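Kinetochore protein Mis16 (Schizosaccharomyces japonicus, PDB 4XYH) recognises histone H4 and, independently of it, the CENP-A-specific chaperone Scm3, and so probably serves the assembly of centromeric chromatin. Local coordinates at residues A[322-327]-A[341-346]; A[335-340]-A[394-399]; A[351-356]-A[371-376]. All blocks are in the same frame, centred on the assembly; numbering follows the deposited sequence.

Contact 1. Residues A[322-327]-A[341-346]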
ATOM      1  N   GLU A 322     -13.587 -14.358   0.629  1.00 28.89           N
ATOM      2  CA  GLU A 322     -12.879 -15.392  -0.120  1.00 30.17           C
ATOM      3  C   GLU A 322     -12.982 -15.167  -1.625  1.00 28.94           C
ATOM      4  O   GLU A 322     -13.953 -14.597  -2.116  1.00 32.96           O
ATOM      5  CB  GLU A 322     -13.423 -16.762   0.249  1.00 27.55           C
ATOM      6  CG  GLU A 322     -13.778 -16.836   1.702  1.00 36.82           C
ATOM      7  CD  GLU A 322     -13.755 -18.238   2.244  1.00 44.70           C
ATOM      8  OE1 GLU A 322     -12.653 -18.832   2.319  1.00 48.73           O
ATOM      9  OE2 GLU A 322     -14.843 -18.738   2.602  1.00 51.69           O
ATOM     10  N   GLY A 323     -11.966 -15.602  -2.358  1.00 29.24           N
ATOM     11  CA  GLY A 323     -11.985 -15.476  -3.799  1.00 28.59           C
ATOM     12  C   GLY A 323     -10.600 -15.405  -4.394  1.00 33.02           C
ATOM     13  O   GLY A 323     -10.416 -15.687  -5.573  1.00 40.93           O
ATOM     14  N   HIS A 324      -9.618 -15.015  -3.591  1.00 31.01           N
ATOM     15  CA  HIS A 324      -8.238 -15.073  -4.052  1.00 31.11           C
ATOM     16  C   HIS A 324      -7.715 -16.511  -4.009  1.00 29.78           C
ATOM     17  O   HIS A 324      -8.159 -17.327  -3.212  1.00 27.13           O
ATOM     18  CB  HIS A 324      -7.339 -14.160  -3.223  1.00 26.12           C
ATOM     19  CG  HIS A 324      -7.388 -12.720  -3.633  1.00 26.01           C
ATOM     20  ND1 HIS A 324      -7.054 -12.289  -4.898  1.00 25.10           N
ATOM     21  CD2 HIS A 324      -7.697 -11.603  -2.928  1.00 20.92           C
ATOM     22  CE1 HIS A 324      -7.165 -10.973  -4.961  1.00 24.30           C
ATOM     23  NE2 HIS A 324      -7.555 -10.535  -3.777  1.00 23.74           N
ATOM     24  N   GLU A 325      -6.753 -16.796  -4.874  1.00 34.33           N
ATOM     25  CA  GLU A 325      -6.266 -18.150  -5.083  1.00 36.37           C
ATOM     26  C   GLU A 325      -4.897 -18.369  -4.464  1.00 33.88           C
ATOM     27  O   GLU A 325      -4.339 -19.456  -4.559  1.00 37.01           O
ATOM     28  CB  GLU A 325      -6.200 -18.444  -6.581  1.00 41.64           C
ATOM     29  CG  GLU A 325      -7.542 -18.365  -7.286  1.00 44.09           C
ATOM     30  CD  GLU A 325      -8.324 -19.656  -7.182  1.00 55.59           C
ATOM     31  OE1 GLU A 325      -8.532 -20.285  -8.243  1.00 63.03           O
ATOM     32  OE2 GLU A 325      -8.715 -20.041  -6.049  1.00 51.34           O
ATOM     33  N   ASP A 326      -4.362 -17.329  -3.834  1.00 29.99           N
ATOM     34  CA  ASP A 326      -3.014 -17.363  -3.277  1.00 25.57           C
ATOM     35  C   ASP A 326      -2.930 -16.302  -2.172  1.00 30.76           C
ATOM     36  O   ASP A 326      -3.947 -15.667  -1.847  1.00 24.61           O
ATOM     37  CB  ASP A 326      -1.990 -17.104  -4.375  1.00 26.62           C
ATOM     38  CG  ASP A 326      -0.710 -17.897  -4.194  1.00 32.02           C
ATOM     39  OD1 ASP A 326      -0.328 -18.201  -3.044  1.00 30.13           O
ATOM     40  OD2 ASP A 326      -0.075 -18.206  -5.221  1.00 32.80           O
ATOM     41  N   GLU A 327      -1.741 -16.117  -1.600  1.00 24.84           N
ATOM     42  CA  GLU A 327      -1.527 -15.099  -0.578  1.00 29.08           C
ATOM     43  C   GLU A 327      -2.122 -13.758  -0.965  1.00 26.85           C
ATOM     44  O   GLU A 327      -1.916 -13.265  -2.085  1.00 23.62           O
ATOM     45  CB  GLU A 327      -0.039 -14.894  -0.305  1.00 29.68           C
ATOM     46  CG  GLU A 327       0.660 -16.081   0.293  1.00 39.68           C
ATOM     47  CD  GLU A 327       1.993 -15.711   0.931  1.00 42.09           C
ATOM     48  OE1 GLU A 327       2.072 -14.650   1.614  1.00 33.67           O
ATOM     49  OE2 GLU A 327       2.953 -16.493   0.750  1.00 44.15           O
ATOM     50  N   LEU A 341     -13.619  -1.862  -0.668  1.00 24.36           N
ATOM     51  CA  LEU A 341     -12.176  -2.038  -0.493  1.00 24.83           C
ATOM     52  C   LEU A 341     -11.574  -2.870  -1.629  1.00 23.90           C
ATOM     53  O   LEU A 341     -12.280  -3.559  -2.364  1.00 20.98           O
ATOM     54  CB  LEU A 341     -11.848  -2.684   0.859  1.00 27.01           C
ATOM     55  CG  LEU A 341     -12.001  -4.193   1.020  1.00 28.08           C
ATOM     56  CD1 LEU A 341     -11.327  -4.691   2.293  1.00 26.46           C
ATOM     57  CD2 LEU A 341     -13.470  -4.523   1.062  1.00 30.99           C
ATOM     58  N   VAL A 342     -10.263  -2.764  -1.780  1.00 18.29           N
ATOM     59  CA  VAL A 342      -9.554  -3.421  -2.853  1.00 22.36           C
ATOM     60  C   VAL A 342      -8.427  -4.269  -2.245  1.00 23.29           C
ATOM     61  O   VAL A 342      -7.831  -3.885  -1.232  1.00 20.95           O
ATOM     62  CB  VAL A 342      -9.003  -2.383  -3.875  1.00 23.52           C
ATOM     63  CG1 VAL A 342      -7.856  -1.549  -3.285  1.00 16.19           C
ATOM     64  CG2 VAL A 342      -8.544  -3.074  -5.097  1.00 20.30           C
ATOM     65  N   THR A 343      -8.173  -5.435  -2.837  1.00 17.82           N
ATOM     66  CA  THR A 343      -7.116  -6.324  -2.381  1.00 19.54           C
ATOM     67  C   THR A 343      -6.295  -6.818  -3.573  1.00 23.95           C
ATOM     68  O   THR A 343      -6.745  -6.757  -4.718  1.00 19.54           O
ATOM     69  CB  THR A 343      -7.675  -7.549  -1.609  1.00 24.23           C
ATOM     70  OG1 THR A 343      -8.491  -8.345  -2.481  1.00 22.96           O
ATOM     71  CG2 THR A 343      -8.507  -7.107  -0.419  1.00 21.00           C
ATOM     72  N   SER A 344      -5.091  -7.308  -3.291  1.00 21.46           N
ATOM     73  CA  SER A 344      -4.172  -7.765  -4.324  1.00 23.65           C
ATOM     74  C   SER A 344      -3.518  -9.043  -3.840  1.00 25.46           C
ATOM     75  O   SER A 344      -3.334  -9.241  -2.634  1.00 22.31           O
ATOM     76  CB  SER A 344      -3.102  -6.718  -4.637  1.00 22.25           C
ATOM     77  OG  SER A 344      -1.990  -6.833  -3.750  1.00 24.00           O
ATOM     78  N   SER A 345      -3.139  -9.892  -4.780  1.00 21.02           N
ATOM     79  CA  SER A 345      -2.689 -11.217  -4.420  1.00 27.79           C
ATOM     80  C   SER A 345      -1.578 -11.732  -5.330  1.00 27.80           C
ATOM     81  O   SER A 345      -1.350 -11.222  -6.429  1.00 26.51           O
ATOM     82  CB  SER A 345      -3.883 -12.177  -4.439  1.00 24.58           C
ATOM     83  OG  SER A 345      -3.477 -13.518  -4.270  1.00 27.07           O
ATOM     84  N   THR A 346      -0.884 -12.750  -4.843  1.00 28.19           N
ATOM     85  CA  THR A 346       0.093 -13.482  -5.631  1.00 28.66           C
ATOM     86  C   THR A 346      -0.592 -14.207  -6.804  1.00 27.96           C
ATOM     87  O   THR A 346       0.053 -14.554  -7.792  1.00 26.99           O
ATOM     88  CB  THR A 346       0.856 -14.478  -4.732  1.00 30.32           C
ATOM     89  OG1 THR A 346       1.554 -13.740  -3.724  1.00 32.28           O
ATOM     90  CG2 THR A 346       1.869 -15.290  -5.528  1.00 32.64           C
TER
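His324 and Thr343 meet through a short hydrogen bond, 2.7 Å from His324 NE2 to Thr343 OG1, with the hydroxyl oxygen at the ring edge and in its plane. Ser345 CB lies over one face of the same imidazole, 3.5 Å from its centroid in a CH-pi contact. Thr343 OG1 is set between its backbone N and carbonyl carbon (chi1 63°), and there it also receives Trp353 NE1. The other ring nitrogen, ND1, is bonded to Asp347 OD2. Asp347, His324, Thr343 and Trp353 thus form the hydrogen-bonded tetrad characteristic of WD40 blades. Farther along, Glu327 O accepts both Thr346 N at 3.0 Å and Ser345 OG at 2.7 Å, the hydroxyl coming from above the carbonyl plane. Asp326 lies across Thr346, Asp326 OD2 being 3.5 Å from the methyl Thr346 CG2. A phenylalanine at His324 would probably leave both Thr343 OG1 and Asp347 OD2 without their imidazole partner, breaking the relay in its middle. With a partner at each nitrogen and a methylene over one face, the ring's rotation is fixed, and its buried polar atoms tie the entering loop to strand 340-345.

Contact 2. Residues A[335-340]-A[394-399]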
ATOM      1  N   PRO A 335     -11.247   5.653  -0.551  1.00 21.16           N
ATOM      2  CA  PRO A 335     -11.425   6.891   0.222  1.00 21.87           C
ATOM      3  C   PRO A 335     -12.770   7.593  -0.077  1.00 27.27           C
ATOM      4  O   PRO A 335     -13.083   8.607   0.553  1.00 25.02           O
ATOM      5  CB  PRO A 335     -10.243   7.758  -0.231  1.00 18.33           C
ATOM      6  CG  PRO A 335     -10.013   7.336  -1.652  1.00 24.79           C
ATOM      7  CD  PRO A 335     -10.376   5.848  -1.723  1.00 19.46           C
ATOM      8  N   HIS A 336     -13.555   7.055  -1.010  1.00 21.52           N
ATOM      9  CA  HIS A 336     -14.804   7.693  -1.416  1.00 26.44           C
ATOM     10  C   HIS A 336     -16.074   6.951  -0.977  1.00 29.91           C
ATOM     11  O   HIS A 336     -17.130   7.563  -0.856  1.00 34.41           O
ATOM     12  CB  HIS A 336     -14.834   7.866  -2.940  1.00 25.74           C
ATOM     13  CG  HIS A 336     -13.691   8.671  -3.482  1.00 30.71           C
ATOM     14  ND1 HIS A 336     -12.765   8.152  -4.363  1.00 29.65           N
ATOM     15  CD2 HIS A 336     -13.324   9.956  -3.266  1.00 29.94           C
ATOM     16  CE1 HIS A 336     -11.878   9.082  -4.665  1.00 28.22           C
ATOM     17  NE2 HIS A 336     -12.192  10.185  -4.013  1.00 30.71           N
ATOM     18  N   ASP A 337     -15.980   5.642  -0.749  1.00 27.73           N
ATOM     19  CA  ASP A 337     -17.165   4.822  -0.463  1.00 25.02           C
ATOM     20  C   ASP A 337     -16.909   3.830   0.663  1.00 27.31           C
ATOM     21  O   ASP A 337     -16.158   2.871   0.493  1.00 27.42           O
ATOM     22  CB  ASP A 337     -17.612   4.048  -1.707  1.00 22.98           C
ATOM     23  CG  ASP A 337     -18.037   4.954  -2.836  1.00 31.32           C
ATOM     24  OD1 ASP A 337     -19.072   5.634  -2.688  1.00 41.62           O
ATOM     25  OD2 ASP A 337     -17.341   4.984  -3.874  1.00 30.55           O
ATOM     26  N   GLU A 338     -17.563   4.043   1.792  1.00 21.98           N
ATOM     27  CA  GLU A 338     -17.340   3.246   2.986  1.00 23.89           C
ATOM     28  C   GLU A 338     -17.319   1.708   2.775  1.00 22.44           C
ATOM     29  O   GLU A 338     -16.439   1.034   3.290  1.00 23.51           O
ATOM     30  CB  GLU A 338     -18.396   3.620   4.035  1.00 21.63           C
ATOM     31  CG  GLU A 338     -18.285   2.844   5.343  1.00 29.12           C
ATOM     32  CD  GLU A 338     -19.237   3.373   6.407  1.00 30.73           C
ATOM     33  OE1 GLU A 338     -19.802   4.473   6.198  1.00 32.38           O
ATOM     34  OE2 GLU A 338     -19.421   2.687   7.441  1.00 28.61           O
ATOM     35  N   PRO A 339     -18.272   1.148   2.017  1.00 21.12           N
ATOM     36  CA  PRO A 339     -18.235  -0.317   1.975  1.00 24.61           C
ATOM     37  C   PRO A 339     -17.286  -0.930   0.927  1.00 27.04           C
ATOM     38  O   PRO A 339     -17.293  -2.153   0.744  1.00 28.70           O
ATOM     39  CB  PRO A 339     -19.686  -0.682   1.643  1.00 23.65           C
ATOM     40  CG  PRO A 339     -20.193   0.456   0.868  1.00 23.25           C
ATOM     41  CD  PRO A 339     -19.456   1.691   1.320  1.00 21.64           C
ATOM     42  N   ILE A 340     -16.492  -0.107   0.254  1.00 22.03           N
ATOM     43  CA  ILE A 340     -15.672  -0.573  -0.851  1.00 22.42           C
ATOM     44  C   ILE A 340     -14.209  -0.694  -0.433  1.00 26.01           C
ATOM     45  O   ILE A 340     -13.632   0.255   0.108  1.00 26.30           O
ATOM     46  CB  ILE A 340     -15.773   0.387  -2.054  1.00 24.33           C
ATOM     47  CG1 ILE A 340     -17.235   0.560  -2.508  1.00 26.22           C
ATOM     48  CG2 ILE A 340     -14.863  -0.063  -3.187  1.00 21.74           C
ATOM     49  CD1 ILE A 340     -17.869  -0.663  -3.141  1.00 19.01           C
ATOM     50  N   ASN A 394     -10.146  11.397  -8.187  1.00 28.62           N
ATOM     51  CA  ASN A 394     -11.195  10.947  -9.095  1.00 27.97           C
ATOM     52  C   ASN A 394     -11.908   9.729  -8.532  1.00 30.14           C
ATOM     53  O   ASN A 394     -11.300   8.889  -7.879  1.00 34.67           O
ATOM     54  CB  ASN A 394     -10.630  10.581 -10.467  1.00 26.21           C
ATOM     55  CG  ASN A 394      -9.951  11.735 -11.149  1.00 32.21           C
ATOM     56  OD1 ASN A 394      -9.478  12.668 -10.502  1.00 37.22           O
ATOM     57  ND2 ASN A 394      -9.893  11.683 -12.469  1.00 30.54           N
ATOM     58  N   LYS A 395     -13.193   9.616  -8.811  1.00 29.80           N
ATOM     59  CA  LYS A 395     -13.943   8.432  -8.435  1.00 36.25           C
ATOM     60  C   LYS A 395     -13.408   7.215  -9.197  1.00 30.16           C
ATOM     61  O   LYS A 395     -13.131   7.305 -10.390  1.00 29.58           O
ATOM     62  CB  LYS A 395     -15.437   8.625  -8.729  1.00 38.94           C
ATOM     63  CG  LYS A 395     -16.117   9.707  -7.888  1.00 44.54           C
ATOM     64  CD  LYS A 395     -16.275   9.252  -6.446  1.00 48.12           C
ATOM     65  CE  LYS A 395     -16.991   7.902  -6.388  1.00 43.70           C
ATOM     66  NZ  LYS A 395     -17.376   7.514  -5.007  1.00 43.77           N
ATOM     67  N   TRP A 396     -13.241   6.101  -8.495  1.00 23.97           N
ATOM     68  CA  TRP A 396     -12.989   4.808  -9.128  1.00 25.59           C
ATOM     69  C   TRP A 396     -11.772   4.739 -10.027  1.00 24.12           C
ATOM     70  O   TRP A 396     -11.798   4.051 -11.047  1.00 26.32           O
ATOM     71  CB  TRP A 396     -14.229   4.371  -9.922  1.00 21.82           C
ATOM     72  CG  TRP A 396     -15.333   4.034  -8.993  1.00 26.38           C
ATOM     73  CD1 TRP A 396     -16.386   4.827  -8.652  1.00 26.89           C
ATOM     74  CD2 TRP A 396     -15.459   2.842  -8.218  1.00 24.94           C
ATOM     75  NE1 TRP A 396     -17.174   4.192  -7.732  1.00 28.90           N
ATOM     76  CE2 TRP A 396     -16.626   2.971  -7.444  1.00 28.10           C
ATOM     77  CE3 TRP A 396     -14.699   1.675  -8.106  1.00 23.91           C
ATOM     78  CZ2 TRP A 396     -17.060   1.977  -6.571  1.00 29.92           C
ATOM     79  CZ3 TRP A 396     -15.133   0.685  -7.240  1.00 30.31           C
ATOM     80  CH2 TRP A 396     -16.302   0.842  -6.484  1.00 28.42           C
ATOM     81  N   VAL A 397     -10.698   5.420  -9.652  1.00 19.20           N
ATOM     82  CA  VAL A 397      -9.457   5.259 -10.387  1.00 20.65           C
ATOM     83  C   VAL A 397      -8.419   4.608  -9.483  1.00 22.83           C
ATOM     84  O   VAL A 397      -8.212   5.058  -8.364  1.00 20.84           O
ATOM     85  CB  VAL A 397      -8.928   6.600 -10.918  1.00 25.05           C
ATOM     86  CG1 VAL A 397      -7.549   6.417 -11.559  1.00 18.71           C
ATOM     87  CG2 VAL A 397      -9.927   7.210 -11.926  1.00 22.65           C
ATOM     88  N   LEU A 398      -7.764   3.552  -9.964  1.00 19.95           N
ATOM     89  CA  LEU A 398      -6.757   2.861  -9.162  1.00 18.92           C
ATOM     90  C   LEU A 398      -5.439   2.770  -9.894  1.00 21.05           C
ATOM     91  O   LEU A 398      -5.399   2.731 -11.124  1.00 22.37           O
ATOM     92  CB  LEU A 398      -7.229   1.455  -8.775  1.00 17.11           C
ATOM     93  CG  LEU A 398      -8.428   1.529  -7.826  1.00 23.58           C
ATOM     94  CD1 LEU A 398      -9.762   1.436  -8.587  1.00 25.93           C
ATOM     95  CD2 LEU A 398      -8.356   0.507  -6.738  1.00 23.01           C
ATOM     96  N   ALA A 399      -4.361   2.752  -9.127  1.00 15.22           N
ATOM     97  CA  ALA A 399      -3.054   2.432  -9.649  1.00 17.17           C
ATOM     98  C   ALA A 399      -2.614   1.116  -9.018  1.00 20.32           C
ATOM     99  O   ALA A 399      -2.816   0.903  -7.818  1.00 18.98           O
ATOM    100  CB  ALA A 399      -2.051   3.557  -9.341  1.00 14.37           C
TER
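Lys395 and His336 run past one another, their side chains pointing opposite ways, where two neighbouring blades of the WD40 beta-propeller meet, the turn before strand 340-345 facing the turn before strand 398-402. The lysine chain leaves its backbone beside the N and then bends twice (chi2 -72°, chi3 -54°), a fold that carries it across the imidazole instead of out from the surface. Lys395 CD stands over one face of the His336 ring, 4.3 Å from the centroid, toward the rim; Pro335 CG covers the opposite face, likewise off centre. The imidazole is therefore sandwiched between aliphatic carbons, while its NE2 is bonded to the carbonyl oxygen of Pro392. His336 CE1, a ring carbon, comes within 3.3 Å of Asn394 O.

Beyond the imidazole the lysine lies nearly perpendicular to Asp337. A salt bridge forms, Lys395 NZ lying 2.8 Å from Asp337 OD2 on the syn side but 31° out of the carboxylate plane. Asp337 also opens a type I turn, closed by Ile340 N on Asp337 O, and this fixes the backbone from which the carboxylate springs. Trp396 occupies the third position of a type II turn, in a left-handed backbone conformation, and its indole reaches back toward the other blade. There it is set crosswise to Ile340, while the ring of Trp417 stacks on it and Val352 touches it. The interface is thus graded, a charged pair and a covered imidazole giving way to an apolar junction. At the apolar end the methyl CG2 of Ile340 touches Trp396 CH2, a carbon of the indole's six-membered ring, at 3.7 Å.

Contact 3. Residues A[351-356]-A[371-376]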
ATOM      1  N   CYS A 351      -8.837  -7.665  -6.618  1.00 21.47           N
ATOM      2  CA  CYS A 351     -10.277  -7.760  -6.407  1.00 24.29           C
ATOM      3  C   CYS A 351     -10.832  -6.513  -5.724  1.00 23.58           C
ATOM      4  O   CYS A 351     -10.243  -5.994  -4.778  1.00 21.91           O
ATOM      5  CB  CYS A 351     -10.613  -9.003  -5.580  1.00 24.59           C
ATOM      6  SG  CYS A 351     -10.294 -10.586  -6.455  1.00 33.63           S
ATOM      7  N   VAL A 352     -11.964  -6.031  -6.222  1.00 23.06           N
ATOM      8  CA  VAL A 352     -12.684  -4.946  -5.572  1.00 23.85           C
ATOM      9  C   VAL A 352     -13.907  -5.545  -4.885  1.00 26.99           C
ATOM     10  O   VAL A 352     -14.661  -6.293  -5.516  1.00 26.29           O
ATOM     11  CB  VAL A 352     -13.120  -3.858  -6.572  1.00 23.70           C
ATOM     12  CG1 VAL A 352     -13.763  -2.682  -5.836  1.00 21.56           C
ATOM     13  CG2 VAL A 352     -11.936  -3.412  -7.426  1.00 20.64           C
ATOM     14  N   TRP A 353     -14.090  -5.234  -3.602  1.00 22.64           N
ATOM     15  CA  TRP A 353     -15.171  -5.810  -2.809  1.00 20.45           C
ATOM     16  C   TRP A 353     -16.184  -4.761  -2.382  1.00 24.63           C
ATOM     17  O   TRP A 353     -15.825  -3.614  -2.113  1.00 27.81           O
ATOM     18  CB  TRP A 353     -14.628  -6.494  -1.562  1.00 19.62           C
ATOM     19  CG  TRP A 353     -13.508  -7.458  -1.804  1.00 26.29           C
ATOM     20  CD1 TRP A 353     -12.177  -7.165  -1.867  1.00 23.84           C
ATOM     21  CD2 TRP A 353     -13.614  -8.877  -1.983  1.00 24.90           C
ATOM     22  NE1 TRP A 353     -11.452  -8.307  -2.081  1.00 24.12           N
ATOM     23  CE2 TRP A 353     -12.307  -9.373  -2.152  1.00 25.88           C
ATOM     24  CE3 TRP A 353     -14.687  -9.777  -2.010  1.00 26.12           C
ATOM     25  CZ2 TRP A 353     -12.039 -10.733  -2.359  1.00 25.98           C
ATOM     26  CZ3 TRP A 353     -14.421 -11.131  -2.219  1.00 25.59           C
ATOM     27  CH2 TRP A 353     -13.106 -11.591  -2.390  1.00 25.14           C
ATOM     28  N   ASP A 354     -17.446  -5.169  -2.304  1.00 23.49           N
ATOM     29  CA  ASP A 354     -18.538  -4.313  -1.853  1.00 26.05           C
ATOM     30  C   ASP A 354     -19.213  -4.953  -0.634  1.00 27.46           C
ATOM     31  O   ASP A 354     -20.050  -5.837  -0.772  1.00 26.50           O
ATOM     32  CB  ASP A 354     -19.540  -4.101  -2.992  1.00 25.90           C
ATOM     33  CG  ASP A 354     -20.696  -3.167  -2.621  1.00 30.15           C
ATOM     34  OD1 ASP A 354     -20.964  -2.934  -1.425  1.00 27.92           O
ATOM     35  OD2 ASP A 354     -21.364  -2.677  -3.554  1.00 33.45           O
ATOM     36  N   LEU A 355     -18.863  -4.487   0.558  1.00 26.96           N
ATOM     37  CA  LEU A 355     -19.372  -5.109   1.775  1.00 27.07           C
ATOM     38  C   LEU A 355     -20.892  -5.009   1.936  1.00 31.58           C
ATOM     39  O   LEU A 355     -21.481  -5.724   2.750  1.00 33.76           O
ATOM     40  CB  LEU A 355     -18.699  -4.500   2.997  1.00 28.20           C
ATOM     41  CG  LEU A 355     -17.170  -4.578   3.007  1.00 36.46           C
ATOM     42  CD1 LEU A 355     -16.638  -4.201   4.380  1.00 27.38           C
ATOM     43  CD2 LEU A 355     -16.678  -5.951   2.574  1.00 26.79           C
ATOM     44  N   SER A 356     -21.527  -4.129   1.169  1.00 27.76           N
ATOM     45  CA  SER A 356     -22.959  -3.902   1.339  1.00 35.35           C
ATOM     46  C   SER A 356     -23.746  -5.015   0.669  1.00 36.87           C
ATOM     47  O   SER A 356     -24.950  -5.139   0.881  1.00 41.40           O
ATOM     48  CB  SER A 356     -23.384  -2.532   0.787  1.00 26.17           C
ATOM     49  OG  SER A 356     -23.472  -2.542  -0.624  1.00 33.56           O
ATOM     50  N   ALA A 371     -18.478 -14.771  -4.528  1.00 46.02           N
ATOM     51  CA  ALA A 371     -19.269 -14.236  -3.427  1.00 46.10           C
ATOM     52  C   ALA A 371     -20.013 -12.986  -3.892  1.00 42.80           C
ATOM     53  O   ALA A 371     -19.511 -12.250  -4.742  1.00 39.53           O
ATOM     54  CB  ALA A 371     -18.381 -13.922  -2.234  1.00 34.81           C
ATOM     55  N   PRO A 372     -21.217 -12.745  -3.348  1.00 44.07           N
ATOM     56  CA  PRO A 372     -21.978 -11.564  -3.775  1.00 44.90           C
ATOM     57  C   PRO A 372     -21.199 -10.266  -3.547  1.00 36.38           C
ATOM     58  O   PRO A 372     -21.341  -9.313  -4.316  1.00 37.82           O
ATOM     59  CB  PRO A 372     -23.238 -11.615  -2.897  1.00 42.29           C
ATOM     60  CG  PRO A 372     -22.872 -12.497  -1.735  1.00 44.69           C
ATOM     61  CD  PRO A 372     -21.923 -13.511  -2.306  1.00 42.58           C
ATOM     62  N   GLU A 373     -20.363 -10.247  -2.513  1.00 35.30           N
ATOM     63  CA  GLU A 373     -19.609  -9.046  -2.172  1.00 32.37           C
ATOM     64  C   GLU A 373     -18.406  -8.817  -3.111  1.00 30.76           C
ATOM     65  O   GLU A 373     -17.770  -7.772  -3.042  1.00 26.44           O
ATOM     66  CB  GLU A 373     -19.161  -9.097  -0.695  1.00 30.57           C
ATOM     67  CG  GLU A 373     -18.206 -10.240  -0.309  1.00 36.29           C
ATOM     68  CD  GLU A 373     -18.921 -11.533   0.131  1.00 42.89           C
ATOM     69  OE1 GLU A 373     -20.059 -11.788  -0.333  1.00 38.00           O
ATOM     70  OE2 GLU A 373     -18.334 -12.302   0.936  1.00 43.02           O
ATOM     71  N   LEU A 374     -18.114  -9.762  -4.006  1.00 30.80           N
ATOM     72  CA  LEU A 374     -17.024  -9.589  -4.982  1.00 30.41           C
ATOM     73  C   LEU A 374     -17.500  -8.850  -6.225  1.00 29.42           C
ATOM     74  O   LEU A 374     -18.093  -9.431  -7.128  1.00 32.88           O
ATOM     75  CB  LEU A 374     -16.414 -10.935  -5.388  1.00 32.12           C
ATOM     76  CG  LEU A 374     -15.284 -10.922  -6.433  1.00 30.51           C
ATOM     77  CD1 LEU A 374     -14.160 -10.031  -5.996  1.00 28.90           C
ATOM     78  CD2 LEU A 374     -14.746 -12.316  -6.667  1.00 36.90           C
ATOM     79  N   MET A 375     -17.211  -7.562  -6.263  1.00 28.95           N
ATOM     80  CA  MET A 375     -17.799  -6.650  -7.233  1.00 30.84           C
ATOM     81  C   MET A 375     -17.060  -6.603  -8.574  1.00 29.76           C
ATOM     82  O   MET A 375     -17.681  -6.402  -9.619  1.00 32.71           O
ATOM     83  CB  MET A 375     -17.836  -5.253  -6.623  1.00 27.61           C
ATOM     84  CG  MET A 375     -18.637  -4.262  -7.401  1.00 37.32           C
ATOM     85  SD  MET A 375     -18.083  -2.580  -7.057  1.00 44.18           S
ATOM     86  CE  MET A 375     -17.430  -2.199  -8.675  1.00 36.95           C
ATOM     87  N   PHE A 376     -15.737  -6.768  -8.541  1.00 26.47           N
ATOM     88  CA  PHE A 376     -14.900  -6.624  -9.742  1.00 24.21           C
ATOM     89  C   PHE A 376     -13.549  -7.296  -9.572  1.00 26.69           C
ATOM     90  O   PHE A 376     -12.933  -7.247  -8.500  1.00 26.57           O
ATOM     91  CB  PHE A 376     -14.693  -5.147 -10.075  1.00 21.76           C
ATOM     92  CG  PHE A 376     -14.037  -4.896 -11.405  1.00 26.22           C
ATOM     93  CD1 PHE A 376     -14.798  -4.819 -12.566  1.00 23.93           C
ATOM     94  CD2 PHE A 376     -12.674  -4.691 -11.495  1.00 23.92           C
ATOM     95  CE1 PHE A 376     -14.210  -4.562 -13.788  1.00 25.22           C
ATOM     96  CE2 PHE A 376     -12.070  -4.439 -12.721  1.00 26.02           C
ATOM     97  CZ  PHE A 376     -12.842  -4.374 -13.874  1.00 27.66           C
TER
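Leu374 sets a methyl over the six-membered ring of Trp353 in a CH-pi contact: Leu374 CD1 lies 3.9 Å from that ring's centroid and only 8° off its normal, which places it away from the middle of the indole as a whole. With CG anti to the backbone N (chi1 178°), the leucine brings Leu374 CD1 to 3.7 Å from Cys351 CB, while its own CB packs against Trp353 CZ3. On the other side of the sheet Val352 faces Phe376, the two side chains meeting at a slant with their CB atoms 4.1 Å apart; the Phe376 ring continues to an edge-to-face meeting with Tyr41. Met375 adds its CB near that of Asp354 and carries the apolar surface on to Ile416 and Trp417 of the C-terminal helix.

Around this packing runs the backbone pairing of the third and outermost strands of the blade. Val352 N gives a nearly straight bond to Phe376 O at 2.8 Å, and Asp354 N one to Glu373 O at 2.7 Å. Between them comes a classic beta bulge, where Met375 N and Phe376 N both donate to Val352 O. At the polar end, Asp354 OD1 accepts Ser356 N and Ser356 OG from the same face of its carboxylate, closing an Asx turn that leads the chain out of the strand. Glu373 turns its OE2 to His319. Both amides at the bulge keep a partner because one carbonyl serves two donors, and the one-residue shift of register still leaves Leu374 with Trp353 on one face and Phe376 with Val352 on the other.

In the fold
All three contacts involve the blade built of strands 328-333, 340-345, 350-354 and 374-378: contacts 1 and 3 lie within it or in the loop leading into it, while contact 2 joins it to the neighbouring blade. Contacts 1 and 3, whose centres are about 12 Å apart, share the pairing of strands 340-345 and 350-354, with Thr343 N 2.9 Å from Cys351 O. Contact 2 lies at the other end of strand 340-345, its centre about 18 Å from that of contact 1 and about 13 Å from that of contact 3; there Ile340 CG2 reaches Val352 CG1 at 3.9 Å. The principle illustrated is a division of labour: polar network, bulged outer edge, mixed seam.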